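Local coordinates for cell wall binding protein cwp8 (Peptoclostridium difficile, PDB 5J6Q) that is an S-layer-associated surface protein that probably anchors itself to the bacterial cell wall through its three CWB2 domains, at residues E28-K31 with N35-D38; Y41-K44 with N49-N52; N58-L63 with V180-A185; G77-V80 with V85-Y88; V128-A133 with N138-N143. All coordinates share one frame; numbering follows the deposited sequence.

Interaction 1. Residues E28-K31 with N35-D38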
loop_
_atom_site.group_PDB
_atom_site.type_symbol
_atom_site.label_atom_id
_atom_site.label_comp_id
_atom_site.label_asym_id
_atom_site.label_seq_id
_atom_site.Cartn_x
_atom_site.Cartn_y
_atom_site.Cartn_z
ATOM N N GLU A 28 43.064 -21.940 -18.712
ATOM C CA GLU A 28 44.315 -22.642 -18.499
ATOM C C GLU A 28 44.843 -23.134 -19.856
ATOM O O GLU A 28 46.036 -23.328 -20.032
ATOM C CB GLU A 28 44.067 -23.754 -17.483
ATOM C CG GLU A 28 43.580 -23.138 -16.180
ATOM C CD GLU A 28 43.264 -24.155 -15.107
ATOM O OE1 GLU A 28 42.262 -24.897 -15.252
ATOM O OE2 GLU A 28 44.015 -24.198 -14.115
ATOM N N ASP A 29 43.946 -23.307 -20.832
ATOM C CA ASP A 29 44.315 -23.723 -22.194
ATOM C C ASP A 29 43.346 -23.051 -23.190
ATOM O O ASP A 29 42.151 -23.004 -22.928
ATOM C CB ASP A 29 44.254 -25.265 -22.307
ATOM C CG ASP A 29 44.974 -25.849 -23.512
ATOM O OD1 ASP A 29 45.584 -26.919 -23.370
ATOM O OD2 ASP A 29 44.912 -25.242 -24.602
ATOM N N THR A 30 43.847 -22.515 -24.303
ATOM C CA THR A 30 42.973 -21.844 -25.242
ATOM C C THR A 30 43.284 -22.304 -26.652
ATOM O O THR A 30 44.451 -22.526 -27.005
ATOM C CB THR A 30 43.078 -20.303 -25.094
ATOM O OG1 THR A 30 44.302 -19.818 -25.673
ATOM C CG2 THR A 30 42.990 -19.863 -23.645
ATOM N N LYS A 31 42.236 -22.476 -27.465
ATOM C CA LYS A 31 42.458 -22.916 -28.826
ATOM C C LYS A 31 41.640 -22.122 -29.821
ATOM O O LYS A 31 42.005 -22.071 -30.987
ATOM C CB LYS A 31 42.147 -24.407 -28.918
ATOM C CG LYS A 31 43.388 -25.227 -28.636
ATOM C CD LYS A 31 43.182 -26.673 -28.952
ATOM C CE LYS A 31 43.819 -27.539 -27.894
ATOM N N ASN A 35 43.470 -15.913 -24.776
ATOM C CA ASN A 35 44.846 -16.086 -24.353
ATOM C C ASN A 35 44.880 -16.820 -23.065
ATOM O O ASN A 35 44.002 -16.650 -22.232
ATOM C CB ASN A 35 45.529 -14.770 -24.251
ATOM C CG ASN A 35 45.850 -14.285 -25.619
ATOM O OD1 ASN A 35 46.488 -15.015 -26.392
ATOM N ND2 ASN A 35 45.360 -13.127 -26.039
ATOM N N VAL A 36 45.857 -17.690 -22.904
ATOM C CA VAL A 36 45.947 -18.443 -21.660
ATOM C C VAL A 36 46.048 -17.420 -20.507
ATOM O O VAL A 36 46.750 -16.425 -20.623
ATOM C CB VAL A 36 47.163 -19.415 -21.651
ATOM C CG1 VAL A 36 47.258 -20.115 -20.302
ATOM C CG2 VAL A 36 47.022 -20.454 -22.766
ATOM N N ASN A 37 45.326 -17.697 -19.421
ATOM C CA ASN A 37 45.201 -16.782 -18.270
ATOM C C ASN A 37 44.247 -15.599 -18.498
ATOM O O ASN A 37 44.070 -14.815 -17.565
ATOM C CB ASN A 37 46.531 -16.203 -17.808
ATOM C CG ASN A 37 46.829 -16.763 -16.466
ATOM O OD1 ASN A 37 46.677 -16.058 -15.469
ATOM N ND2 ASN A 37 47.173 -18.056 -16.363
ATOM N N ASP A 38 43.659 -15.431 -19.715
ATOM C CA ASP A 38 42.673 -14.367 -19.900
ATOM C C ASP A 38 41.546 -14.649 -18.893
ATOM O O ASP A 38 41.312 -15.860 -18.592
ATOM C CB ASP A 38 42.082 -14.454 -21.307
ATOM C CG ASP A 38 42.804 -13.617 -22.314
ATOM O OD1 ASP A 38 43.857 -13.033 -21.958
ATOM O OD2 ASP A 38 42.327 -13.542 -23.466
#
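The methyl CG2 of Thr30 lies over one face of the peptide group that joins Asn35 to Val36. It stands almost straight above the carbonyl carbon, 3.6 Å from Asn35 C and 3.7 Å from Val36 N. Val36 CG1 stands over the oxygen end of the Glu28-Asp29 peptide, 3.4 Å from Glu28 O. The third flat group is the carboxylate of Asp38. Asn35 N donates to Asp38 OD2 at 2.9 Å, and it comes from above the carboxylate plane, 77° out of it. Residues 35-38 form a type II beta turn, closed by Asp38 N bonding to Asn35 O at 2.8 Å. Asn37 takes the positive phi of 77° that this turn needs at its third position. The turn belongs to the long loop between helix 13-24 and strand 41-45. No hydrogen bond joins the two segments, so methyl packing carries the contact. Thr30 places OG1 between its backbone N and carbonyl carbon (chi1 75°), and this oxygen bonds to Ala34 O. The same rotation turns CG2 to the turn. Val36 CG2 passes 4.0 Å from Thr30 OG1. The Glu28 carboxylate leads away from the turn, and its OE1 accepts a bond from Val85 N.

Interaction 2. Residues Y41-K44 with N49-N52; sequences YDIK and NLTN
Ile43, Leu50 and Asn49 bury the most surface here. Leu50 N donates to Ile43 O at 3.0 Å, in a fairly straight bond with an N-H...O angle of 162°. Beside this bond the two side chains meet at an oblique angle. Ile43 CG2 touches Leu50 CD2 at 4.0 Å. Leu50 CG is anti to its backbone N (chi1 -167°), which lets CD2 reach Ile43 CG2. Leu50 CB also lies 3.5 Å from Ile43 O. Asn49 pairs with Lys44 as an antiparallel non-hydrogen-bonded pair, and their side chains diverge. Lys44 CG still packs on Asn49 N at 3.8 Å. The bent Lys44 chain then curls back to Asp42 in a salt bridge whose hydrogen bonds are weak. Strand 41-45 and the short edge strand 48-49 form this end of a mixed sheet. Val19 and Leu23 of helix 13-24 and Leu56 of helix 53-61 pack around the Leu50 and Ile43 side chains. One backbone bond therefore fixes the chain beside a buried apolar pair, while Lys44 and Asp42, whose CB atoms lead away from the partner segment, pair with each other.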
loop_
_atom_site.group_PDB
_atom_site.type_symbol
_atom_site.label_atom_id
_atom_site.label_comp_id
_atom_site.label_asym_id
_atom_site.label_seq_id
_atom_site.Cartn_x
_atom_site.Cartn_y
_atom_site.Cartn_z
ATOM N N TYR A 41 35.388 -14.399 -17.283
ATOM C CA TYR A 41 34.218 -13.536 -17.199
ATOM C C TYR A 41 34.626 -12.169 -17.630
ATOM O O TYR A 41 35.717 -11.689 -17.269
ATOM C CB TYR A 41 33.600 -13.507 -15.803
ATOM C CG TYR A 41 33.042 -14.872 -15.474
ATOM C CD1 TYR A 41 33.661 -15.685 -14.542
ATOM C CD2 TYR A 41 31.910 -15.355 -16.129
ATOM C CE1 TYR A 41 33.169 -16.964 -14.256
ATOM C CE2 TYR A 41 31.408 -16.628 -15.859
ATOM C CZ TYR A 41 32.045 -17.426 -14.925
ATOM O OH TYR A 41 31.545 -18.682 -14.671
ATOM N N ASP A 42 33.766 -11.552 -18.462
ATOM C CA ASP A 42 33.982 -10.222 -18.939
ATOM C C ASP A 42 33.131 -9.371 -17.943
ATOM O O ASP A 42 31.885 -9.435 -17.905
ATOM C CB ASP A 42 33.524 -10.117 -20.428
ATOM C CG ASP A 42 33.569 -8.684 -20.892
ATOM O OD1 ASP A 42 34.030 -7.854 -20.125
ATOM O OD2 ASP A 42 33.119 -8.390 -22.049
ATOM N N ILE A 43 33.803 -8.601 -17.103
ATOM C CA ILE A 43 33.062 -7.884 -16.111
ATOM C C ILE A 43 33.286 -6.355 -16.163
ATOM O O ILE A 43 34.409 -5.902 -16.207
ATOM C CB ILE A 43 33.464 -8.355 -14.777
ATOM C CG1 ILE A 43 33.347 -9.927 -14.721
ATOM C CG2 ILE A 43 32.662 -7.655 -13.735
ATOM C CD1 ILE A 43 33.344 -10.453 -13.262
ATOM N N LYS A 44 32.193 -5.603 -16.117
ATOM C CA LYS A 44 32.298 -4.167 -16.221
ATOM C C LYS A 44 31.428 -3.483 -15.264
ATOM O O LYS A 44 30.472 -4.032 -14.747
ATOM C CB LYS A 44 31.877 -3.748 -17.647
ATOM C CG LYS A 44 32.824 -4.215 -18.672
ATOM C CD LYS A 44 32.084 -4.528 -19.930
ATOM C CE LYS A 44 32.728 -3.924 -21.115
ATOM N NZ LYS A 44 33.267 -4.990 -21.941
ATOM N N ASN A 49 35.708 -1.774 -18.120
ATOM C CA ASN A 49 36.400 -2.980 -17.624
ATOM C C ASN A 49 36.780 -2.894 -16.112
ATOM O O ASN A 49 37.354 -1.922 -15.691
ATOM C CB ASN A 49 37.629 -3.231 -18.421
ATOM C CG ASN A 49 38.319 -4.512 -17.901
ATOM O OD1 ASN A 49 37.836 -5.639 -18.158
ATOM N ND2 ASN A 49 39.456 -4.400 -17.165
ATOM N N LEU A 50 36.412 -3.858 -15.332
ATOM C CA LEU A 50 36.715 -3.833 -13.892
ATOM C C LEU A 50 38.203 -4.217 -13.618
ATOM O O LEU A 50 38.596 -5.330 -13.891
ATOM C CB LEU A 50 35.791 -4.786 -13.138
ATOM C CG LEU A 50 35.806 -4.593 -11.598
ATOM C CD1 LEU A 50 35.660 -3.113 -11.142
ATOM C CD2 LEU A 50 34.554 -5.343 -11.108
ATOM N N THR A 51 38.995 -3.297 -13.087
ATOM C CA THR A 51 40.405 -3.580 -12.822
ATOM C C THR A 51 40.433 -4.710 -11.676
ATOM O O THR A 51 41.143 -5.665 -11.882
ATOM C CB THR A 51 41.154 -2.367 -12.308
ATOM O OG1 THR A 51 40.997 -1.289 -13.246
ATOM C CG2 THR A 51 42.697 -2.734 -12.102
ATOM N N ASN A 52 39.643 -4.618 -10.571
ATOM C CA ASN A 52 39.692 -5.772 -9.538
ATOM C C ASN A 52 38.523 -5.557 -8.605
ATOM O O ASN A 52 37.847 -4.541 -8.807
ATOM C CB ASN A 52 41.103 -5.764 -8.817
ATOM C CG ASN A 52 41.462 -4.417 -8.145
ATOM O OD1 ASN A 52 40.631 -3.775 -7.542
ATOM N ND2 ASN A 52 42.682 -3.916 -8.165
#

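Interaction 3. Residues N58-L63 with V180-A185; sequences NKINSL and VTVKNA
Ile60 meets Val182 with two of its carbons. Its CG1 lies 3.9 Å from Val182 CG1, and its CG2 reaches the same methyl at 4.0 Å. The two side chains cross at about a right angle. Val182 CG1 is anti to its backbone N (chi1 172°), which points this methyl at the helix. Ser62 OG and Ser62 N both bond to Lys59 O, from the same face of its carbonyl plane. Leu63 follows and carries the largest share of the contact. Its CD1 rests 3.8 Å from Val182 O and 4.2 Å from Val182 CG1. Its carbonyl is gripped by the Asn184 amide: ND2 donates to Leu63 O at 3.0 Å, nearly straight at 171°. The oxygen lies in the amide plane, but the donor stands above the carbonyl plane. Helix 53-61, through Ile60, and Leu63 after it pack on strand 178-183 and on Asn184 just past it. The strand lies between strands 5-8 and 68-75, and Leu15 and Ile16 of helix 13-24 extend the apolar layer.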
loop_
_atom_site.group_PDB
_atom_site.type_symbol
_atom_site.label_atom_id
_atom_site.label_comp_id
_atom_site.label_asym_id
_atom_site.label_seq_id
_atom_site.Cartn_x
_atom_site.Cartn_y
_atom_site.Cartn_z
ATOM N N ASN A 58 35.033 0.481 -4.412
ATOM C CA ASN A 58 35.159 1.932 -4.329
ATOM C C ASN A 58 34.058 2.629 -5.168
ATOM O O ASN A 58 33.693 3.753 -4.818
ATOM C CB ASN A 58 36.537 2.451 -4.868
ATOM C CG ASN A 58 37.755 2.034 -4.001
ATOM O OD1 ASN A 58 38.878 1.928 -4.529
ATOM N ND2 ASN A 58 37.627 1.854 -2.719
ATOM N N LYS A 59 33.647 2.062 -6.311
ATOM C CA LYS A 59 32.652 2.735 -7.145
ATOM C C LYS A 59 31.336 2.676 -6.437
ATOM O O LYS A 59 30.635 3.692 -6.365
ATOM C CB LYS A 59 32.612 2.099 -8.572
ATOM C CG LYS A 59 33.881 2.594 -9.413
ATOM C CD LYS A 59 33.816 2.173 -10.926
ATOM C CE LYS A 59 35.106 2.634 -11.618
ATOM N NZ LYS A 59 35.116 2.185 -13.028
ATOM N N ILE A 60 31.007 1.513 -5.868
ATOM C CA ILE A 60 29.785 1.381 -5.106
ATOM C C ILE A 60 29.757 2.374 -3.934
ATOM O O ILE A 60 28.692 2.969 -3.669
ATOM C CB ILE A 60 29.646 -0.084 -4.585
ATOM C CG1 ILE A 60 29.209 -1.057 -5.716
ATOM C CG2 ILE A 60 28.617 -0.109 -3.444
ATOM C CD1 ILE A 60 29.329 -2.560 -5.238
ATOM N N ASN A 61 30.912 2.578 -3.234
ATOM C CA ASN A 61 30.962 3.489 -2.074
ATOM C C ASN A 61 30.927 4.925 -2.460
ATOM O O ASN A 61 30.493 5.746 -1.661
ATOM C CB ASN A 61 32.193 3.261 -1.265
ATOM C CG ASN A 61 32.087 1.949 -0.499
ATOM O OD1 ASN A 61 33.071 1.530 0.121
ATOM N ND2 ASN A 61 30.948 1.261 -0.515
ATOM N N SER A 62 31.308 5.258 -3.676
ATOM C CA SER A 62 31.321 6.691 -4.015
ATOM C C SER A 62 29.910 7.131 -4.528
ATOM O O SER A 62 29.680 8.289 -4.896
ATOM C CB SER A 62 32.357 6.905 -5.097
ATOM O OG SER A 62 31.800 6.413 -6.309
ATOM N N LEU A 63 28.972 6.200 -4.526
ATOM C CA LEU A 63 27.627 6.528 -4.989
ATOM C C LEU A 63 26.865 7.473 -4.005
ATOM O O LEU A 63 26.744 7.133 -2.815
ATOM C CB LEU A 63 26.836 5.240 -5.126
ATOM C CG LEU A 63 27.153 4.427 -6.312
ATOM C CD1 LEU A 63 26.274 3.156 -6.209
ATOM C CD2 LEU A 63 26.866 5.226 -7.654
ATOM N N VAL A 180 23.574 -6.255 -12.730
ATOM C CA VAL A 180 23.170 -6.066 -11.390
ATOM C C VAL A 180 23.247 -4.583 -11.195
ATOM O O VAL A 180 24.298 -3.943 -11.431
ATOM C CB VAL A 180 24.129 -6.820 -10.419
ATOM C CG1 VAL A 180 23.698 -6.595 -8.975
ATOM C CG2 VAL A 180 24.192 -8.317 -10.773
ATOM N N THR A 181 22.198 -4.023 -10.728
ATOM C CA THR A 181 22.201 -2.580 -10.555
ATOM C C THR A 181 22.411 -2.374 -9.165
ATOM O O THR A 181 21.797 -3.110 -8.387
ATOM C CB THR A 181 20.842 -2.021 -11.046
ATOM O OG1 THR A 181 20.712 -2.432 -12.430
ATOM C CG2 THR A 181 20.742 -0.522 -10.870
ATOM N N VAL A 182 23.289 -1.424 -8.798
ATOM C CA VAL A 182 23.556 -1.174 -7.388
ATOM C C VAL A 182 23.123 0.219 -7.108
ATOM O O VAL A 182 23.566 1.124 -7.835
ATOM C CB VAL A 182 25.076 -1.366 -6.998
ATOM C CG1 VAL A 182 25.284 -0.907 -5.576
ATOM C CG2 VAL A 182 25.482 -2.848 -7.112
ATOM N N LYS A 183 22.272 0.411 -6.043
ATOM C CA LYS A 183 21.718 1.729 -5.746
ATOM C C LYS A 183 21.950 2.179 -4.356
ATOM O O LYS A 183 21.754 1.395 -3.420
ATOM C CB LYS A 183 20.156 1.755 -5.903
ATOM C CG LYS A 183 19.576 1.141 -7.141
ATOM C CD LYS A 183 18.042 1.486 -7.199
ATOM C CE LYS A 183 17.336 0.958 -8.432
ATOM N NZ LYS A 183 15.828 1.021 -8.307
ATOM N N ASN A 184 22.357 3.432 -4.174
ATOM C CA ASN A 184 22.440 3.875 -2.800
ATOM C C ASN A 184 20.989 4.388 -2.456
ATOM O O ASN A 184 20.623 5.534 -2.695
ATOM C CB ASN A 184 23.476 4.916 -2.653
ATOM C CG ASN A 184 23.516 5.555 -1.301
ATOM O OD1 ASN A 184 22.655 5.312 -0.455
ATOM N ND2 ASN A 184 24.497 6.421 -1.016
ATOM N N ALA A 185 20.186 3.488 -1.901
ATOM C CA ALA A 185 18.781 3.757 -1.568
ATOM C C ALA A 185 18.261 2.621 -0.741
ATOM O O ALA A 185 18.930 1.580 -0.639
ATOM C CB ALA A 185 17.945 3.871 -2.842
#

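Interaction 4. Residues G77-V80 with V85-Y88; sequences GHQV and VVDY
Gln79 and Val86 cross obliquely, with Gln79 CG 3.7 Å from Val86 CG2. The Gln79 chain runs on extended beyond CG, past the valine, to the backbone of Tyr88. There NE2 donates to Tyr88 O at 2.8 Å. The bond lies in the carbonyl plane on a lone pair, and the oxygen is also in the amide plane of Gln79. With CG1 anti to the carbonyl carbon (chi1 -65°), Val86 CG2 falls between the backbone N and the carbonyl carbon. This methyl also covers one face of the Tyr88 ring, offset toward the rim. The ring of Tyr169 meets that of Tyr88 at a steep angle. Strands 79-81 and 84-86 form a two-stranded antiparallel beta hairpin. Gln79 and Val86 are its hydrogen-bonded pair: Val86 N to Gln79 O at 2.8 Å, and Gln79 N to Val86 O at 3.1 Å. Val80 and Val85 are the next, non-hydrogen-bonded pair, with side chains on the other face from Gln79. Val85 CG2 lies 4.2 Å from His78 CB. His78 CA also makes a CA-H...O contact to Val86 O at 3.2 Å. Asp87 turns from the hairpin, and its carboxylate takes bonds from the backbone N atoms of Lys31 and Ala32.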
loop_
_atom_site.group_PDB
_atom_site.type_symbol
_atom_site.label_atom_id
_atom_site.label_comp_id
_atom_site.label_asym_id
_atom_site.label_seq_id
_atom_site.Cartn_x
_atom_site.Cartn_y
_atom_site.Cartn_z
ATOM N N GLY A 77 32.181 -18.024 -22.468
ATOM C CA GLY A 77 32.081 -19.410 -22.866
ATOM C C GLY A 77 33.296 -20.221 -22.442
ATOM O O GLY A 77 34.380 -20.109 -23.020
ATOM N N HIS A 78 33.114 -21.048 -21.448
ATOM C CA HIS A 78 34.221 -21.879 -20.994
ATOM C C HIS A 78 33.736 -23.256 -20.597
ATOM O O HIS A 78 32.542 -23.459 -20.341
ATOM C CB HIS A 78 34.889 -21.235 -19.740
ATOM C CG HIS A 78 33.921 -21.090 -18.616
ATOM N ND1 HIS A 78 34.042 -21.788 -17.437
ATOM C CD2 HIS A 78 32.785 -20.345 -18.504
ATOM C CE1 HIS A 78 33.009 -21.491 -16.657
ATOM N NE2 HIS A 78 32.240 -20.622 -17.273
ATOM N N GLN A 79 34.666 -24.199 -20.549
ATOM C CA GLN A 79 34.311 -25.515 -20.015
ATOM C C GLN A 79 35.538 -26.183 -19.384
ATOM O O GLN A 79 36.649 -25.704 -19.568
ATOM C CB GLN A 79 33.729 -26.416 -21.120
ATOM C CG GLN A 79 34.756 -27.320 -21.771
ATOM C CD GLN A 79 34.064 -28.235 -22.756
ATOM O OE1 GLN A 79 33.257 -29.078 -22.369
ATOM N NE2 GLN A 79 34.326 -28.043 -24.038
ATOM N N VAL A 80 35.337 -27.273 -18.646
ATOM C CA VAL A 80 36.449 -28.016 -18.064
ATOM C C VAL A 80 36.673 -29.315 -18.849
ATOM O O VAL A 80 35.781 -30.160 -18.905
ATOM C CB VAL A 80 36.186 -28.360 -16.578
ATOM C CG1 VAL A 80 37.399 -29.080 -15.987
ATOM C CG2 VAL A 80 35.877 -27.098 -15.782
ATOM N N VAL A 85 40.335 -25.307 -17.423
ATOM C CA VAL A 85 39.229 -24.538 -18.022
ATOM C C VAL A 85 39.722 -24.112 -19.369
ATOM O O VAL A 85 40.884 -23.679 -19.501
ATOM C CB VAL A 85 38.787 -23.325 -17.181
ATOM C CG1 VAL A 85 38.824 -23.411 -15.662
ATOM C CG2 VAL A 85 38.577 -21.945 -17.862
ATOM N N VAL A 86 38.868 -24.259 -20.389
ATOM C CA VAL A 86 39.271 -23.905 -21.752
ATOM C C VAL A 86 38.253 -23.022 -22.429
ATOM O O VAL A 86 37.113 -22.911 -21.988
ATOM C CB VAL A 86 39.418 -25.218 -22.583
ATOM C CG1 VAL A 86 40.563 -26.089 -22.046
ATOM C CG2 VAL A 86 38.092 -25.979 -22.547
ATOM N N ASP A 87 38.661 -22.425 -23.520
ATOM C CA ASP A 87 37.775 -21.570 -24.307
ATOM C C ASP A 87 37.117 -22.398 -25.479
ATOM O O ASP A 87 36.401 -21.819 -26.300
ATOM C CB ASP A 87 38.622 -20.481 -24.960
ATOM C CG ASP A 87 39.623 -21.095 -25.922
ATOM O OD1 ASP A 87 39.989 -22.296 -25.730
ATOM O OD2 ASP A 87 40.048 -20.399 -26.870
ATOM N N TYR A 88 37.354 -23.722 -25.536
ATOM C CA TYR A 88 36.901 -24.426 -26.731
ATOM C C TYR A 88 36.068 -25.630 -26.524
ATOM O O TYR A 88 35.994 -26.212 -25.430
ATOM C CB TYR A 88 38.125 -24.809 -27.611
ATOM C CG TYR A 88 39.012 -25.893 -27.029
ATOM C CD1 TYR A 88 38.824 -27.230 -27.364
ATOM C CD2 TYR A 88 40.036 -25.580 -26.150
ATOM C CE1 TYR A 88 39.633 -28.227 -26.831
ATOM C CE2 TYR A 88 40.848 -26.570 -25.607
ATOM C CZ TYR A 88 40.645 -27.891 -25.947
ATOM O OH TYR A 88 41.446 -28.855 -25.393
#

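Interaction 5. Residues V128-A133 with N138-N143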
loop_
_atom_site.group_PDB
_atom_site.type_symbol
_atom_site.label_atom_id
_atom_site.label_comp_id
_atom_site.label_asym_id
_atom_site.label_seq_id
_atom_site.Cartn_x
_atom_site.Cartn_y
_atom_site.Cartn_z
ATOM N N VAL A 128 31.970 -40.271 -46.009
ATOM C CA VAL A 128 32.270 -39.419 -47.155
ATOM C C VAL A 128 33.786 -39.520 -47.415
ATOM O O VAL A 128 34.592 -39.447 -46.478
ATOM C CB VAL A 128 31.878 -37.945 -46.894
ATOM C CG1 VAL A 128 32.177 -37.087 -48.126
ATOM C CG2 VAL A 128 30.409 -37.842 -46.519
ATOM N N GLU A 129 34.157 -39.693 -48.662
ATOM C CA GLU A 129 35.538 -39.821 -49.074
ATOM C C GLU A 129 36.046 -38.469 -49.509
ATOM O O GLU A 129 35.345 -37.771 -50.244
ATOM C CB GLU A 129 35.643 -40.820 -50.234
ATOM C CG GLU A 129 37.055 -41.002 -50.757
ATOM C CD GLU A 129 37.066 -41.649 -52.127
ATOM O OE1 GLU A 129 36.589 -41.012 -53.085
ATOM O OE2 GLU A 129 37.535 -42.796 -52.236
ATOM N N VAL A 130 37.244 -38.088 -49.058
ATOM C CA VAL A 130 37.805 -36.790 -49.439
ATOM C C VAL A 130 39.199 -36.989 -50.027
ATOM O O VAL A 130 40.022 -37.685 -49.445
ATOM C CB VAL A 130 37.847 -35.826 -48.226
ATOM C CG1 VAL A 130 38.318 -34.443 -48.666
ATOM C CG2 VAL A 130 36.471 -35.727 -47.576
ATOM N N LYS A 131 39.455 -36.370 -51.180
ATOM C CA LYS A 131 40.720 -36.469 -51.896
ATOM C C LYS A 131 40.890 -35.224 -52.755
ATOM O O LYS A 131 40.067 -34.315 -52.657
ATOM C CB LYS A 131 40.717 -37.724 -52.788
ATOM C CG LYS A 131 39.683 -37.653 -53.909
ATOM C CD LYS A 131 39.468 -39.016 -54.552
ATOM C CE LYS A 131 38.250 -39.024 -55.445
ATOM N NZ LYS A 131 38.384 -38.048 -56.555
ATOM N N ARG A 132 41.934 -35.162 -53.592
ATOM C CA ARG A 132 42.100 -33.985 -54.438
ATOM C C ARG A 132 41.459 -34.192 -55.813
ATOM O O ARG A 132 41.288 -35.328 -56.248
ATOM C CB ARG A 132 43.584 -33.657 -54.593
ATOM C CG ARG A 132 43.818 -32.322 -55.279
ATOM C CD ARG A 132 45.085 -31.662 -54.774
ATOM N NE ARG A 132 46.159 -32.637 -54.602
ATOM C CZ ARG A 132 47.446 -32.318 -54.621
ATOM N NH1 ARG A 132 47.819 -31.059 -54.799
ATOM N NH2 ARG A 132 48.370 -33.255 -54.465
ATOM N N ALA A 133 41.111 -33.096 -56.493
ATOM C CA ALA A 133 40.482 -33.150 -57.808
ATOM C C ALA A 133 41.457 -33.501 -58.933
ATOM O O ALA A 133 41.046 -34.118 -59.913
ATOM C CB ALA A 133 39.834 -31.809 -58.111
ATOM N N ASN A 138 45.694 -38.748 -51.580
ATOM C CA ASN A 138 45.551 -38.296 -50.198
ATOM C C ASN A 138 44.083 -38.410 -49.842
ATOM O O ASN A 138 43.394 -37.424 -49.594
ATOM C CB ASN A 138 46.079 -36.867 -50.060
ATOM C CG ASN A 138 47.454 -36.719 -50.671
ATOM O OD1 ASN A 138 47.738 -35.708 -51.320
ATOM N ND2 ASN A 138 48.366 -37.693 -50.525
ATOM N N VAL A 139 43.619 -39.657 -49.830
ATOM C CA VAL A 139 42.227 -40.012 -49.591
ATOM C C VAL A 139 41.929 -40.363 -48.147
ATOM O O VAL A 139 42.627 -41.177 -47.545
ATOM C CB VAL A 139 41.873 -41.211 -50.500
ATOM C CG1 VAL A 139 40.394 -41.543 -50.382
ATOM C CG2 VAL A 139 42.236 -40.911 -51.948
ATOM N N ILE A 140 40.880 -39.752 -47.596
ATOM C CA ILE A 140 40.458 -40.030 -46.239
ATOM C C ILE A 140 38.961 -40.309 -46.231
ATOM O O ILE A 140 38.222 -39.809 -47.079
ATOM C CB ILE A 140 40.785 -38.840 -45.297
ATOM C CG1 ILE A 140 39.993 -37.587 -45.716
ATOM C CG2 ILE A 140 42.282 -38.550 -45.312
ATOM C CD1 ILE A 140 40.079 -36.463 -44.691
ATOM N N THR A 141 38.517 -41.132 -45.300
ATOM C CA THR A 141 37.106 -41.381 -45.150
ATOM C C THR A 141 36.654 -40.837 -43.784
ATOM O O THR A 141 37.056 -41.337 -42.732
ATOM C CB THR A 141 36.799 -42.877 -45.318
ATOM O OG1 THR A 141 35.408 -43.067 -45.064
ATOM C CG2 THR A 141 37.620 -43.755 -44.381
ATOM N N LEU A 142 35.847 -39.793 -43.812
ATOM C CA LEU A 142 35.289 -39.231 -42.606
ATOM C C LEU A 142 33.953 -39.896 -42.267
ATOM O O LEU A 142 33.156 -40.179 -43.162
ATOM C CB LEU A 142 35.100 -37.714 -42.815
ATOM C CG LEU A 142 36.410 -36.979 -43.082
ATOM C CD1 LEU A 142 36.186 -35.482 -43.137
ATOM C CD2 LEU A 142 37.386 -37.343 -41.978
ATOM N N ASN A 143 33.720 -40.183 -40.992
ATOM C CA ASN A 143 32.446 -40.752 -40.569
ATOM C C ASN A 143 31.638 -39.716 -39.786
ATOM O O ASN A 143 32.221 -38.800 -39.210
ATOM C CB ASN A 143 32.669 -41.966 -39.663
ATOM C CG ASN A 143 33.332 -43.128 -40.356
ATOM O OD1 ASN A 143 34.555 -43.180 -40.404
ATOM N ND2 ASN A 143 32.597 -44.122 -40.885
#
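Strand segments 128-132 and 140-143 run antiparallel; their axes come within 4.7 Å, with 145° between their directions. Val128 with Leu142 and Val130 with Ile140 are hydrogen-bonded pairs, each with two backbone bonds. The shortest is Val130 N to Ile140 O at 2.8 Å. Glu129 with Thr141 is the non-hydrogen-bonded pair between them. On the face of Val128, Val130, Ile140 and Leu142, Val130 CB packs on Ile140 CG1 at 3.7 Å. Ile140 holds CG1 between its backbone N and carbonyl carbon (chi1 64°), which lays it beside Val130. Val130 CG2 is more distant from Leu142 CD1, at 4.5 Å. Val139 is wedged between two long side chains by its two methyls. Its CG1 lies 3.4 Å from Glu129 CG, where the two side chains meet at a slant, and its CG2 lies 3.6 Å from Lys131 CB. Farther on, Arg132 and Asn138 lie side by side and point the same way, without a hydrogen bond. The hairpin, in the Cwp8 domain 2 region, gives two strands of a three-stranded sheet with 118-124. Helix 96-111 covers it through Ile99, which touches Val128 and Leu142. The contact thus sorts its chemistry: Val128 and Leu142 meet the helix, with Val130 and Ile140 on the same face of the sheet, while Val139 packs chiefly on the aliphatic parts of Glu129 and Lys131, close to the glutamate carboxylate.

Interactions 1 and 4 form one unit, with centres 9 Å apart. Glu28 N probably bonds to Val85 O at 2.9 Å, and Asp29 O packs on Val86 CB, so the loop of interaction 1 lies along the hairpin. Interaction 2 is next along the chain, about 17 Å from interaction 1 between centres. Interactions 2 and 3 both reach the same mixed sheet, through strands 41-45 and 178-183, with centres about 16 Å apart. Interaction 3 joins segments far apart in sequence, and interactions 4 and 5 are nested inside its loop. Interaction 5 stands apart in a separate three-stranded sheet, about 60 Å from interaction 3 and about 31 Å from interaction 4 between centres, with no touch.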